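Local coordinates for pyruvate kinase 1 (Trypanosoma brucei brucei, PDB 4HYV), which probably catalyses the last step of glycolysis, transfer of the phosphoryl group of phosphoenolpyruvate to ADP, giving pyruvate and ATP, at residues I237-N242 against M260-D265; C295-L300 against M329-T334. One frame throughout, in Å; residues are numbered along the deposited sequence.

Contact 1: residues I237-N242 against M260-D265; sequences ISKIEN and MVARGD. With MG (magnesium ion), chain C; PEP (phosphoenolpyruvate), chain E.
Lys239 and Met260 are bridge partners on adjacent parallel strands of the eight-stranded TIM barrel of pyruvate kinase, and their side chains run side by side, Lys239 CG lying 3.7 Å from Met260 SD. Three backbone bonds zip the strands together. Met260 uses both its polar backbone atoms, its N donating to Ser238 O and its O accepting from Ile240 N at 2.8 Å, and Ala262 N closes the ladder on Ile240 O. Beyond it strand 237-240 gives way to a loop and strand 258-262 runs straight into helix 263-269, at the C-terminal end of the barrel, where the active site of this fold lies and phosphoenolpyruvate is bound.

The amino group of Lys239 has several acceptors. A bend at chi3 (60°) brings NZ to the bridging oxygen O2 of phosphoenolpyruvate at 3.0 Å, with a weak bond to its phosphate O1P; Asp84 and Ser212 also bind it. Glu241 folds its CG between its own backbone N and carbonyl carbon (chi1 44°), packs CB against the methyl of Ala262 at 3.6 Å and then runs out straight to the metal. Its OE2 is held by Phe213 N and by a water that also ligates magnesium, leaving OE1 to the ion itself. Asp265 divides its carboxylate likewise, OD2 taking Asn179 while OD1 binds magnesium. The two negative oxygens, Glu241 OE1 and Asp265 OD1, stand only 3.1 Å apart, which the shared cation probably makes tolerable. Three oxygens of the ligand, O1, O2 and O2P, and the water complete the six-coordinate shell. The carboxylate of phosphoenolpyruvate is also anchored at the start of helix 263-269, where Asp265 N points almost straight (175°) at its O1, 2.8 Å away.

Contact 2: residues C295-L300 against M329-T334; sequences CATQML and MLSGET. With PEP (phosphoenolpyruvate), chain E.
Met329 lays its terminal methyl over Ala296, CE reaching Ala296 CB at 3.5 Å and, at 3.6 Å, the methylene carbon C3 of phosphoenolpyruvate. With CG anti to the backbone N (chi1 -173°) the chain reaches across Ala296, and the bend at chi3 turns CE to the ligand at the TIM barrel mouth. Behind it the strands are joined by a weak bond from Met329 N to Cys295 O, and beyond Ala296 they separate around ordered water. One water links Ser331 OG to Thr297 OG1 and donates to the phosphate oxygen O3P. Thr297 OG1 itself donates to the ligand carboxylate oxygen O2', whose position is less certain. The side chain of Glu333 bends at chi2 (99°) and its carboxylate grips both segments. OE1 accepts Ser331 N at 2.7 Å. OE2 offers its anti lone pair to Leu300 N at 3.1 Å. Another water accepts from Met299 N and lies within bonding distance of Met329 O and Glu333 OE2. With the N-H groups of Ser331 and Leu300, and probably water, donating to it, this buried carboxylate is probably stabilised as the anion, whereas the methyls of Met329 and Ala296 beside C3 give the methylene end an apolar wall.

Followed from the N terminus, the chain enters strand 235-240 after the first four barrel strands, passes through helices 243-247 and 249-255, and returns on strand 258-262, where contact 1 closes its loop. Contact 2 then opens at strand 293-296 and closes at strand 327-330 after helix 311-323, a right-handed beta-alpha-beta unit. The two loops follow in series, neither nested nor crossed. Strands 258-262 and 293-296 are neighbours, so the contacts tie four consecutive barrel strands together around one phosphoenolpyruvate. Arg263 stitches them directly, its guanidinium probably bonding Ala296 O and Thr297 O. Both contacts also border the second subunit, whose Arg311 bonds Arg263 O, Gly264 O and Gln298 OE1.

Contact 1: residues I237-N242 against M260-D265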
ATOM      1  N   ILE A 237     -35.334  -9.763  -0.762  1.00 26.10           N
ATOM      2  CA  ILE A 237     -34.544  -8.636  -0.352  1.00 24.47           C
ATOM      3  C   ILE A 237     -35.039  -8.189   1.030  1.00 23.87           C
ATOM      4  O   ILE A 237     -36.190  -7.727   1.186  1.00 25.40           O
ATOM      5  CB  ILE A 237     -34.693  -7.481  -1.381  1.00 24.85           C
ATOM      6  CG1 ILE A 237     -34.457  -7.987  -2.810  1.00 22.10           C
ATOM      7  CG2 ILE A 237     -33.826  -6.274  -1.005  1.00 23.71           C
ATOM      8  CD1 ILE A 237     -33.035  -8.368  -3.107  1.00 20.65           C
ATOM      9  N   SER A 238     -34.211  -8.376   2.042  1.00 22.22           N
ATOM     10  CA  SER A 238     -34.622  -8.071   3.409  1.00 22.70           C
ATOM     11  C   SER A 238     -34.433  -6.594   3.711  1.00 23.22           C
ATOM     12  O   SER A 238     -33.373  -6.018   3.438  1.00 21.32           O
ATOM     13  CB  SER A 238     -33.806  -8.902   4.410  1.00 24.89           C
ATOM     14  OG  SER A 238     -34.144 -10.266   4.291  1.00 25.32           O
ATOM     15  N   LYS A 239     -35.472  -5.963   4.235  1.00 23.73           N
ATOM     16  CA  LYS A 239     -35.380  -4.545   4.528  1.00 24.60           C
ATOM     17  C   LYS A 239     -34.892  -4.377   5.972  1.00 27.59           C
ATOM     18  O   LYS A 239     -35.460  -4.965   6.891  1.00 23.01           O
ATOM     19  CB  LYS A 239     -36.739  -3.882   4.332  1.00 23.71           C
ATOM     20  CG  LYS A 239     -37.176  -3.816   2.881  1.00 23.72           C
ATOM     21  CD  LYS A 239     -38.674  -3.549   2.764  1.00 24.22           C
ATOM     22  CE  LYS A 239     -39.069  -2.227   3.421  1.00 25.08           C
ATOM     23  NZ  LYS A 239     -40.506  -1.909   3.114  1.00 28.63           N
ATOM     24  N   ILE A 240     -33.773  -3.667   6.157  1.00 26.21           N
ATOM     25  CA  ILE A 240     -33.250  -3.417   7.512  1.00 23.20           C
ATOM     26  C   ILE A 240     -33.749  -2.064   7.975  1.00 24.34           C
ATOM     27  O   ILE A 240     -33.496  -1.039   7.328  1.00 23.99           O
ATOM     28  CB  ILE A 240     -31.721  -3.386   7.518  1.00 22.70           C
ATOM     29  CG1 ILE A 240     -31.182  -4.677   6.912  1.00 21.49           C
ATOM     30  CG2 ILE A 240     -31.206  -3.157   8.927  1.00 21.39           C
ATOM     31  CD1 ILE A 240     -31.577  -5.916   7.690  1.00 21.24           C
ATOM     32  N   GLU A 241     -34.627  -2.093   8.958  1.00 26.14           N
ATOM     33  CA  GLU A 241     -35.288  -0.902   9.394  1.00 28.32           C
ATOM     34  C   GLU A 241     -35.623  -0.941  10.865  1.00 29.03           C
ATOM     35  O   GLU A 241     -36.357  -0.091  11.354  1.00 28.33           O
ATOM     36  CB  GLU A 241     -36.529  -0.580   8.535  1.00 28.23           C
ATOM     37  CG  GLU A 241     -37.419  -1.758   8.205  1.00 26.65           C
ATOM     38  CD  GLU A 241     -38.564  -1.366   7.294  1.00 29.38           C
ATOM     39  OE1 GLU A 241     -38.818  -0.137   7.119  1.00 28.03           O
ATOM     40  OE2 GLU A 241     -39.236  -2.285   6.766  1.00 31.54           O
ATOM     41  N   ASN A 242     -34.897  -1.767  11.604  1.00 27.61           N
ATOM     42  CA  ASN A 242     -34.860  -1.600  13.043  1.00 33.38           C
ATOM     43  C   ASN A 242     -33.561  -2.049  13.672  1.00 32.85           C
ATOM     44  O   ASN A 242     -32.635  -2.552  13.000  1.00 32.12           O
ATOM     45  CB  ASN A 242     -36.029  -2.334  13.703  1.00 33.02           C
ATOM     46  CG  ASN A 242     -36.127  -3.762  13.243  1.00 36.05           C
ATOM     47  OD1 ASN A 242     -35.110  -4.416  13.028  1.00 44.40           O
ATOM     48  ND2 ASN A 242     -37.329  -4.194  12.918  1.00 39.31           N
ATOM     49  N   MET A 260     -32.199  -4.250   1.620  1.00 22.87           N
ATOM     50  CA  MET A 260     -32.510  -2.844   1.485  1.00 22.42           C
ATOM     51  C   MET A 260     -32.191  -2.117   2.760  1.00 22.39           C
ATOM     52  O   MET A 260     -32.628  -2.525   3.836  1.00 22.69           O
ATOM     53  CB  MET A 260     -33.989  -2.655   1.172  1.00 23.51           C
ATOM     54  CG  MET A 260     -34.317  -1.235   0.740  1.00 24.49           C
ATOM     55  SD  MET A 260     -36.062  -0.876   0.846  1.00 27.92           S
ATOM     56  CE  MET A 260     -36.632  -1.697  -0.651  1.00 23.92           C
ATOM     57  N   VAL A 261     -31.419  -1.039   2.664  1.00 21.71           N
ATOM     58  CA  VAL A 261     -31.285  -0.128   3.805  1.00 23.03           C
ATOM     59  C   VAL A 261     -32.508   0.778   3.849  1.00 24.26           C
ATOM     60  O   VAL A 261     -32.619   1.730   3.058  1.00 24.43           O
ATOM     61  CB  VAL A 261     -30.026   0.764   3.725  1.00 22.03           C
ATOM     62  CG1 VAL A 261     -29.831   1.484   5.057  1.00 18.71           C
ATOM     63  CG2 VAL A 261     -28.804  -0.082   3.364  1.00 21.43           C
ATOM     64  N   ALA A 262     -33.464   0.425   4.698  1.00 22.83           N
ATOM     65  CA  ALA A 262     -34.787   1.026   4.629  1.00 23.90           C
ATOM     66  C   ALA A 262     -34.816   2.235   5.563  1.00 23.36           C
ATOM     67  O   ALA A 262     -35.219   2.120   6.725  1.00 23.17           O
ATOM     68  CB  ALA A 262     -35.851  -0.003   5.029  1.00 25.84           C
ATOM     69  N   ARG A 263     -34.272   3.357   5.084  1.00 21.09           N
ATOM     70  CA  ARG A 263     -33.797   4.405   5.968  1.00 21.91           C
ATOM     71  C   ARG A 263     -34.959   5.119   6.681  1.00 23.54           C
ATOM     72  O   ARG A 263     -34.760   5.731   7.707  1.00 23.38           O
ATOM     73  CB  ARG A 263     -32.911   5.408   5.199  1.00 20.84           C
ATOM     74  CG  ARG A 263     -31.543   4.819   4.755  1.00 20.15           C
ATOM     75  CD  ARG A 263     -30.647   5.900   4.166  1.00 21.23           C
ATOM     76  NE  ARG A 263     -31.344   6.702   3.157  1.00 21.28           N
ATOM     77  CZ  ARG A 263     -30.787   7.720   2.515  1.00 21.57           C
ATOM     78  NH1 ARG A 263     -29.508   7.998   2.722  1.00 20.43           N
ATOM     79  NH2 ARG A 263     -31.504   8.464   1.659  1.00 21.79           N
ATOM     80  N   GLY A 264     -36.169   5.016   6.120  1.00 23.68           N
ATOM     81  CA  GLY A 264     -37.340   5.704   6.662  1.00 24.07           C
ATOM     82  C   GLY A 264     -37.705   5.187   8.057  1.00 27.34           C
ATOM     83  O   GLY A 264     -37.480   5.874   9.057  1.00 27.24           O
ATOM     84  N   ASP A 265     -38.147   3.934   8.146  1.00 25.17           N
ATOM     85  CA  ASP A 265     -38.308   3.325   9.467  1.00 29.22           C
ATOM     86  C   ASP A 265     -37.022   3.247  10.289  1.00 28.14           C
ATOM     87  O   ASP A 265     -37.031   3.510  11.504  1.00 26.37           O
ATOM     88  CB  ASP A 265     -39.015   1.966   9.387  1.00 28.17           C
ATOM     89  CG  ASP A 265     -40.503   2.115   9.093  1.00 30.95           C
ATOM     90  OD1 ASP A 265     -40.898   1.952   7.909  1.00 28.22           O
ATOM     91  OD2 ASP A 265     -41.227   2.602   9.987  1.00 31.38           O
TER
HETATM   92 MG    MG C1001     -40.403   1.010   6.336  1.00 23.96          MG
HETATM   93  C1  PEP E1003     -38.377   2.513   4.688  1.00 28.92           C
HETATM   94  O1  PEP E1003     -38.909   2.491   5.839  1.00 31.58           O
HETATM   95  O2' PEP E1003     -37.330   3.183   4.483  1.00 30.76           O
HETATM   96  C2  PEP E1003     -39.051   1.798   3.529  1.00 28.17           C
HETATM   97  C3  PEP E1003     -38.290   1.603   2.198  1.00 24.45           C
HETATM   98  O2  PEP E1003     -40.140   1.028   3.789  1.00 37.13           O
HETATM   99  P   PEP E1003     -41.691   1.694   3.894  1.00 40.39           P
HETATM  100  O1P PEP E1003     -42.451   0.645   3.027  1.00 38.46           O
HETATM  101  O2P PEP E1003     -41.867   2.117   5.296  1.00 31.35           O
HETATM  102  O3P PEP E1003     -41.710   2.963   2.961  1.00 37.93           O
HETATM  103  O   HOH W   1     -41.234  -0.821   5.993  1.00 24.83           O

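Contact 2: residues C295-L300 against M329-T334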
ATOM      1  N   CYS A 295     -30.216   1.246  -1.477  1.00 22.24           N
ATOM      2  CA  CYS A 295     -30.400   2.346  -0.578  1.00 22.87           C
ATOM      3  C   CYS A 295     -31.775   3.042  -0.823  1.00 24.78           C
ATOM      4  O   CYS A 295     -32.094   3.409  -1.947  1.00 26.43           O
ATOM      5  CB  CYS A 295     -29.273   3.335  -0.758  1.00 22.19           C
ATOM      6  SG  CYS A 295     -29.331   4.625   0.485  1.00 28.79           S
ATOM      7  N   ALA A 296     -32.554   3.246   0.243  1.00 25.29           N
ATOM      8  CA  ALA A 296     -33.930   3.718   0.107  1.00 24.42           C
ATOM      9  C   ALA A 296     -34.264   4.922   0.990  1.00 24.68           C
ATOM     10  O   ALA A 296     -33.731   5.072   2.078  1.00 29.52           O
ATOM     11  CB  ALA A 296     -34.924   2.587   0.359  1.00 22.28           C
ATOM     12  N   THR A 297     -35.145   5.779   0.468  1.00 23.45           N
ATOM     13  CA  THR A 297     -36.076   6.603   1.243  1.00 21.99           C
ATOM     14  C   THR A 297     -35.584   8.046   1.441  1.00 23.28           C
ATOM     15  O   THR A 297     -34.475   8.277   1.926  1.00 20.15           O
ATOM     16  CB  THR A 297     -36.495   5.989   2.593  1.00 21.97           C
ATOM     17  OG1 THR A 297     -37.178   4.718   2.382  1.00 20.89           O
ATOM     18  CG2 THR A 297     -37.429   6.979   3.342  1.00 20.09           C
ATOM     19  N   GLN A 298     -36.393   8.987   0.969  1.00 22.74           N
ATOM     20  CA  GLN A 298     -36.092  10.414   1.040  1.00 26.74           C
ATOM     21  C   GLN A 298     -34.817  10.850   0.305  1.00 25.55           C
ATOM     22  O   GLN A 298     -34.263  11.901   0.602  1.00 28.20           O
ATOM     23  CB  GLN A 298     -36.060  10.898   2.488  1.00 27.09           C
ATOM     24  CG  GLN A 298     -37.407  10.823   3.200  1.00 26.56           C
ATOM     25  CD  GLN A 298     -37.357  11.496   4.561  1.00 30.01           C
ATOM     26  OE1 GLN A 298     -36.329  11.448   5.273  1.00 26.70           O
ATOM     27  NE2 GLN A 298     -38.395  12.257   4.864  1.00 32.83           N
ATOM     28  N   MET A 299     -34.401  10.099  -0.705  1.00 24.41           N
ATOM     29  CA  MET A 299     -33.193  10.480  -1.460  1.00 23.66           C
ATOM     30  C   MET A 299     -33.334  11.775  -2.244  1.00 23.61           C
ATOM     31  O   MET A 299     -32.394  12.545  -2.344  1.00 22.73           O
ATOM     32  CB  MET A 299     -32.735   9.333  -2.356  1.00 22.90           C
ATOM     33  CG  MET A 299     -32.569   8.031  -1.570  1.00 25.38           C
ATOM     34  SD  MET A 299     -31.455   6.856  -2.338  1.00 29.47           S
ATOM     35  CE  MET A 299     -29.857   7.542  -1.894  1.00 23.96           C
ATOM     36  N   LEU A 300     -34.508  11.989  -2.830  1.00 24.79           N
ATOM     37  CA  LEU A 300     -34.780  13.186  -3.629  1.00 25.49           C
ATOM     38  C   LEU A 300     -36.120  13.784  -3.173  1.00 27.89           C
ATOM     39  O   LEU A 300     -36.939  14.221  -3.989  1.00 28.10           O
ATOM     40  CB  LEU A 300     -34.792  12.860  -5.149  1.00 25.53           C
ATOM     41  CG  LEU A 300     -33.455  12.439  -5.792  1.00 26.96           C
ATOM     42  CD1 LEU A 300     -33.571  12.158  -7.290  1.00 27.46           C
ATOM     43  CD2 LEU A 300     -32.385  13.494  -5.563  1.00 25.52           C
ATOM     44  N   MET A 329     -33.271   4.088  -4.585  1.00 23.83           N
ATOM     45  CA  MET A 329     -34.711   3.949  -4.661  1.00 24.17           C
ATOM     46  C   MET A 329     -35.490   5.282  -4.523  1.00 23.22           C
ATOM     47  O   MET A 329     -35.041   6.217  -3.863  1.00 21.60           O
ATOM     48  CB  MET A 329     -35.191   2.970  -3.612  1.00 23.14           C
ATOM     49  CG  MET A 329     -36.668   2.633  -3.739  1.00 25.04           C
ATOM     50  SD  MET A 329     -37.054   1.171  -2.774  1.00 28.06           S
ATOM     51  CE  MET A 329     -37.919   1.922  -1.388  1.00 23.19           C
ATOM     52  N   LEU A 330     -36.679   5.312  -5.106  1.00 23.03           N
ATOM     53  CA  LEU A 330     -37.599   6.444  -4.984  1.00 25.01           C
ATOM     54  C   LEU A 330     -38.911   5.926  -4.449  1.00 26.92           C
ATOM     55  O   LEU A 330     -39.382   4.844  -4.869  1.00 28.50           O
ATOM     56  CB  LEU A 330     -37.840   7.089  -6.343  1.00 23.27           C
ATOM     57  CG  LEU A 330     -36.596   7.755  -6.898  1.00 23.76           C
ATOM     58  CD1 LEU A 330     -36.692   7.990  -8.394  1.00 23.63           C
ATOM     59  CD2 LEU A 330     -36.318   9.031  -6.129  1.00 21.16           C
ATOM     60  N   SER A 331     -39.513   6.677  -3.530  1.00 25.93           N
ATOM     61  CA  SER A 331     -40.788   6.277  -2.959  1.00 27.60           C
ATOM     62  C   SER A 331     -41.908   7.244  -3.345  1.00 29.47           C
ATOM     63  O   SER A 331     -42.405   7.186  -4.464  1.00 29.37           O
ATOM     64  CB  SER A 331     -40.674   6.099  -1.445  1.00 29.40           C
ATOM     65  OG  SER A 331     -39.834   4.975  -1.139  1.00 27.92           O
ATOM     66  N   GLY A 332     -42.250   8.167  -2.449  1.00 28.54           N
ATOM     67  CA  GLY A 332     -43.244   9.190  -2.755  1.00 30.13           C
ATOM     68  C   GLY A 332     -42.910  10.010  -3.987  1.00 32.73           C
ATOM     69  O   GLY A 332     -43.824  10.434  -4.739  1.00 30.55           O
ATOM     70  N   GLU A 333     -41.606  10.218  -4.217  1.00 28.84           N
ATOM     71  CA  GLU A 333     -41.128  10.994  -5.367  1.00 26.55           C
ATOM     72  C   GLU A 333     -41.781  10.555  -6.691  1.00 28.92           C
ATOM     73  O   GLU A 333     -42.119  11.406  -7.536  1.00 30.60           O
ATOM     74  CB  GLU A 333     -39.579  10.911  -5.483  1.00 32.72           C
ATOM     75  CG  GLU A 333     -38.782  11.449  -4.271  1.00 27.92           C
ATOM     76  CD  GLU A 333     -38.319  10.334  -3.333  1.00 29.12           C
ATOM     77  OE1 GLU A 333     -39.073   9.358  -3.155  1.00 25.70           O
ATOM     78  OE2 GLU A 333     -37.162  10.383  -2.843  1.00 29.40           O
ATOM     79  N   THR A 334     -41.925   9.239  -6.896  1.00 24.98           N
ATOM     80  CA  THR A 334     -42.562   8.725  -8.108  1.00 26.82           C
ATOM     81  C   THR A 334     -44.007   8.203  -7.884  1.00 28.63           C
ATOM     82  O   THR A 334     -44.807   8.162  -8.807  1.00 33.18           O
ATOM     83  CB  THR A 334     -41.734   7.595  -8.741  1.00 26.66           C
ATOM     84  OG1 THR A 334     -41.477   6.562  -7.754  1.00 23.41           O
ATOM     85  CG2 THR A 334     -40.405   8.146  -9.321  1.00 24.90           C
TER
HETATM   86  C1  PEP E1003     -38.377   2.513   4.688  1.00 28.92           C
HETATM   87  O1  PEP E1003     -38.909   2.491   5.839  1.00 31.58           O
HETATM   88  O2' PEP E1003     -37.330   3.183   4.483  1.00 30.76           O
HETATM   89  C2  PEP E1003     -39.051   1.798   3.529  1.00 28.17           C
HETATM   90  C3  PEP E1003     -38.290   1.603   2.198  1.00 24.45           C
HETATM   91  O2  PEP E1003     -40.140   1.028   3.789  1.00 37.13           O
HETATM   92  P   PEP E1003     -41.691   1.694   3.894  1.00 40.39           P
HETATM   93  O1P PEP E1003     -42.451   0.645   3.027  1.00 38.46           O
HETATM   94  O2P PEP E1003     -41.867   2.117   5.296  1.00 31.35           O
HETATM   95  O3P PEP E1003     -41.710   2.963   2.961  1.00 37.93           O
HETATM   96  O   HOH W   2     -37.036   5.417  -1.805  1.00 26.03           O
HETATM   97  O   HOH W   3     -39.909   4.686   1.439  1.00 29.18           O
HETATM   98  O   HOH W   4     -38.745   8.786  -0.385  1.00 28.60           O
HETATM   99  O   HOH W   5     -36.132   8.071  -2.021  1.00 17.40           O